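Local coordinates for MoaD/ThiS family protein (Mycobacterium tuberculosis, PDB 6JBZ) that probably acts as a small ubiquitin-like sulfur carrier of the MoaD/ThiS family in the biosynthesis of the molybdenum cofactor, at residues V32-I44 and V70-I83. Sequence-based numbering, arbitrary orientation.
Sequences VTLRSGATVAELI and VRDDAVALSAGDTI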
# COMPACT_ATOMS: atom_id res chain seq x y z
N VAL B 32 14.43 -44.80 -2.07
CA VAL B 32 15.78 -44.99 -2.61
C VAL B 32 16.62 -45.87 -1.68
O VAL B 32 16.64 -45.64 -0.47
CB VAL B 32 16.49 -43.63 -2.81
CG1 VAL B 32 17.82 -43.80 -3.55
CG2 VAL B 32 15.57 -42.66 -3.54
N THR B 33 17.29 -46.87 -2.23
CA THR B 33 18.17 -47.73 -1.42
C THR B 33 19.64 -47.28 -1.49
O THR B 33 20.20 -47.10 -2.56
CB THR B 33 18.09 -49.19 -1.86
OG1 THR B 33 16.79 -49.70 -1.56
CG2 THR B 33 19.14 -50.03 -1.13
N LEU B 34 20.25 -47.09 -0.34
CA LEU B 34 21.66 -46.73 -0.29
C LEU B 34 22.43 -47.60 0.71
O LEU B 34 21.83 -48.33 1.51
CB LEU B 34 21.81 -45.26 0.09
CG LEU B 34 20.94 -44.21 -0.60
CD1 LEU B 34 19.90 -43.72 0.37
CD2 LEU B 34 21.79 -43.05 -1.09
N ARG B 35 23.75 -47.52 0.66
CA ARG B 35 24.61 -48.14 1.66
C ARG B 35 24.26 -47.58 3.02
O ARG B 35 23.75 -46.46 3.10
CB ARG B 35 26.07 -47.87 1.34
CG ARG B 35 26.52 -46.47 1.71
CD ARG B 35 27.94 -46.19 1.23
NE ARG B 35 28.39 -44.86 1.63
CZ ARG B 35 28.88 -44.55 2.83
NH1 ARG B 35 28.99 -45.48 3.78
NH2 ARG B 35 29.27 -43.32 3.09
N SER B 36 24.50 -48.34 4.08
CA SER B 36 24.39 -47.78 5.43
C SER B 36 25.37 -46.63 5.58
O SER B 36 26.53 -46.74 5.18
CB SER B 36 24.65 -48.83 6.51
OG SER B 36 23.53 -49.67 6.70
N GLY B 37 24.90 -45.52 6.14
CA GLY B 37 25.78 -44.39 6.38
C GLY B 37 25.94 -43.49 5.17
O GLY B 37 26.70 -42.52 5.20
N ALA B 38 25.20 -43.80 4.10
CA ALA B 38 25.19 -42.96 2.92
C ALA B 38 24.87 -41.51 3.31
O ALA B 38 24.06 -41.26 4.19
CB ALA B 38 24.18 -43.49 1.91
N THR B 39 25.54 -40.56 2.67
CA THR B 39 25.29 -39.17 3.00
C THR B 39 24.18 -38.56 2.14
O THR B 39 23.79 -39.12 1.09
CB THR B 39 26.56 -38.31 2.84
OG1 THR B 39 27.02 -38.37 1.48
CG2 THR B 39 27.65 -38.81 3.76
N VAL B 40 23.65 -37.43 2.60
CA VAL B 40 22.71 -36.66 1.80
C VAL B 40 23.36 -36.31 0.46
O VAL B 40 22.70 -36.30 -0.58
CB VAL B 40 22.25 -35.39 2.55
CG1 VAL B 40 21.65 -34.38 1.60
CG2 VAL B 40 21.24 -35.75 3.61
N ALA B 41 24.66 -36.08 0.49
CA ALA B 41 25.40 -35.80 -0.74
C ALA B 41 25.40 -37.00 -1.71
O ALA B 41 25.23 -36.82 -2.92
CB ALA B 41 26.82 -35.40 -0.41
N GLU B 42 25.60 -38.20 -1.19
CA GLU B 42 25.62 -39.38 -2.03
C GLU B 42 24.25 -39.64 -2.64
O GLU B 42 24.16 -40.13 -3.76
CB GLU B 42 26.07 -40.61 -1.25
CG GLU B 42 27.53 -40.62 -0.85
CD GLU B 42 27.83 -41.81 0.05
OE1 GLU B 42 27.43 -42.94 -0.31
OE2 GLU B 42 28.44 -41.62 1.12
N LEU B 43 23.20 -39.33 -1.87
CA LEU B 43 21.81 -39.47 -2.33
C LEU B 43 21.50 -38.52 -3.48
O LEU B 43 21.02 -38.94 -4.55
CB LEU B 43 20.84 -39.22 -1.16
CG LEU B 43 19.34 -39.18 -1.46
CD1 LEU B 43 18.82 -40.57 -1.92
CD2 LEU B 43 18.54 -38.68 -0.26
N ILE B 44 21.77 -37.23 -3.27
CA ILE B 44 21.50 -36.21 -4.27
C ILE B 44 22.34 -36.46 -5.53
O ILE B 44 21.85 -36.32 -6.65
CB ILE B 44 21.78 -34.79 -3.73
CG1 ILE B 44 20.78 -34.43 -2.64
CG2 ILE B 44 21.72 -33.74 -4.84
CD1 ILE B 44 21.25 -33.28 -1.77
N VAL B 70 18.65 -29.37 6.06
CA VAL B 70 19.96 -29.97 6.03
C VAL B 70 20.97 -28.86 5.83
O VAL B 70 20.93 -28.18 4.81
CB VAL B 70 20.09 -31.01 4.90
CG1 VAL B 70 21.51 -31.57 4.83
CG2 VAL B 70 19.07 -32.12 5.08
N ARG B 71 21.86 -28.65 6.80
CA ARG B 71 22.83 -27.57 6.66
C ARG B 71 24.17 -28.07 6.12
O ARG B 71 24.95 -27.32 5.57
CB ARG B 71 23.04 -26.85 7.99
CG ARG B 71 21.76 -26.41 8.67
CD ARG B 71 21.69 -24.90 8.85
NE ARG B 71 20.32 -24.46 9.10
CZ ARG B 71 19.59 -23.72 8.25
NH1 ARG B 71 20.11 -23.32 7.09
NH2 ARG B 71 18.35 -23.38 8.57
N ASP B 72 24.42 -29.36 6.28
CA ASP B 72 25.67 -29.97 5.85
C ASP B 72 25.33 -31.26 5.12
O ASP B 72 24.84 -32.20 5.74
CB ASP B 72 26.58 -30.22 7.06
CG ASP B 72 27.79 -31.08 6.73
OD1 ASP B 72 28.40 -30.88 5.65
OD2 ASP B 72 28.13 -31.95 7.56
N ASP B 73 25.59 -31.30 3.82
CA ASP B 73 25.19 -32.48 3.04
C ASP B 73 26.13 -33.67 3.28
O ASP B 73 26.04 -34.69 2.60
CB ASP B 73 25.12 -32.15 1.53
CG ASP B 73 26.47 -31.75 0.94
OD1 ASP B 73 27.50 -31.82 1.64
OD2 ASP B 73 26.49 -31.37 -0.26
N ALA B 74 27.02 -33.54 4.25
CA ALA B 74 27.94 -34.63 4.58
C ALA B 74 27.34 -35.45 5.71
O ALA B 74 27.92 -36.46 6.11
CB ALA B 74 29.31 -34.09 4.96
N VAL B 75 26.19 -35.01 6.21
CA VAL B 75 25.52 -35.72 7.29
C VAL B 75 25.01 -37.06 6.75
O VAL B 75 24.59 -37.15 5.59
CB VAL B 75 24.36 -34.89 7.91
CG1 VAL B 75 23.29 -34.58 6.86
CG2 VAL B 75 23.76 -35.61 9.11
N ALA B 76 25.07 -38.09 7.59
CA ALA B 76 24.68 -39.44 7.22
C ALA B 76 23.19 -39.65 7.38
O ALA B 76 22.57 -39.06 8.25
CB ALA B 76 25.43 -40.46 8.05
N LEU B 77 22.62 -40.52 6.55
CA LEU B 77 21.21 -40.84 6.61
C LEU B 77 20.95 -42.08 7.47
O LEU B 77 21.85 -42.90 7.67
CB LEU B 77 20.65 -41.07 5.21
CG LEU B 77 20.78 -39.93 4.19
CD1 LEU B 77 20.42 -40.45 2.83
CD2 LEU B 77 19.87 -38.80 4.58
N SER B 78 19.72 -42.22 7.95
CA SER B 78 19.30 -43.42 8.65
C SER B 78 18.12 -44.03 7.92
O SER B 78 17.39 -43.33 7.23
CB SER B 78 18.90 -43.11 10.09
OG SER B 78 19.69 -42.06 10.61
N ALA B 79 17.94 -45.33 8.09
CA ALA B 79 16.78 -46.00 7.53
C ALA B 79 15.50 -45.30 7.98
O ALA B 79 15.38 -44.88 9.13
CB ALA B 79 16.77 -47.45 7.95
N GLY B 80 14.57 -45.14 7.04
CA GLY B 80 13.28 -44.54 7.32
C GLY B 80 13.27 -43.03 7.17
O GLY B 80 12.20 -42.42 7.18
N ASP B 81 14.45 -42.43 7.04
CA ASP B 81 14.53 -40.98 6.82
C ASP B 81 13.67 -40.51 5.65
O ASP B 81 13.43 -41.25 4.69
CB ASP B 81 15.97 -40.55 6.56
CG ASP B 81 16.74 -40.29 7.83
OD1 ASP B 81 16.20 -40.55 8.92
OD2 ASP B 81 17.89 -39.83 7.73
N THR B 82 13.19 -39.27 5.75
CA THR B 82 12.50 -38.64 4.63
C THR B 82 13.23 -37.39 4.23
O THR B 82 13.52 -36.52 5.07
CB THR B 82 11.06 -38.30 4.96
OG1 THR B 82 10.38 -39.49 5.37
CG2 THR B 82 10.36 -37.70 3.74
N ILE B 83 13.54 -37.29 2.95
CA ILE B 83 14.27 -36.15 2.43
C ILE B 83 13.36 -35.33 1.51
O ILE B 83 12.99 -35.78 0.43
CB ILE B 83 15.52 -36.60 1.67
CG1 ILE B 83 16.35 -37.52 2.55
CG2 ILE B 83 16.36 -35.41 1.27
CD1 ILE B 83 16.87 -36.83 3.79
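Thr39 and Ala76 face each other as a single antiparallel, non-hydrogen-bonded pair, flanked by two backbone bonds: Leu77 N donates to Ala38 O at 2.9 Å, and Val40 N to Val75 O at 3.1 Å; both bonds are almost straight in line with the accepting carbonyl. A third bond, from Ala41 N to Asp73 O, is as short as the first, 2.9 Å, but more bent, with 136° at the hydrogen, and lies in the carbonyl plane. The amides of Val40 and Ala41, in the first turn of helix 40-50, are thus satisfied by carbonyls from the type I turn Asp72 to Val75, while Glu42 N goes to Thr39 OG1. With Thr39 OG1 set between its own backbone N and carbonyl carbon (chi1 60°), the hydroxyl faces that amide, and the methyl CG2 rests 3.3 Å from Ala74 O. Thr39 N gives a weak bond back to Glu42 OE2, completing a capping box, and the Glu42 carboxylate also takes Arg35 side-on, one oxygen to NE and the other to NH2. Ala41 CB lies against the Asp73 carboxylate, 3.9 Å from CG.

An apolar cluster of Val40, Leu77, Leu43 and Ile83 adjoins these bonds. Val40 CG2 meets Leu77 CD2 at 3.5 Å, the two side chains crossing at about a right angle, and also touches Val75 CG1; CG1, turned anti to the backbone N (chi1 161°), reaches Asp73 CB and Val70 instead. Leu77 CD1 touches both Leu34 CD1 and Leu43 CD2. Leu43 CD2 continues to Ile83 CG1, 3.7 Å away, on strand 82-86. Helix 40-50 is thereby packed on the loop leading into a central strand of the mixed sheet, an arrangement that belongs to the ubiquitin-like beta-grasp fold of MoaD and ThiS.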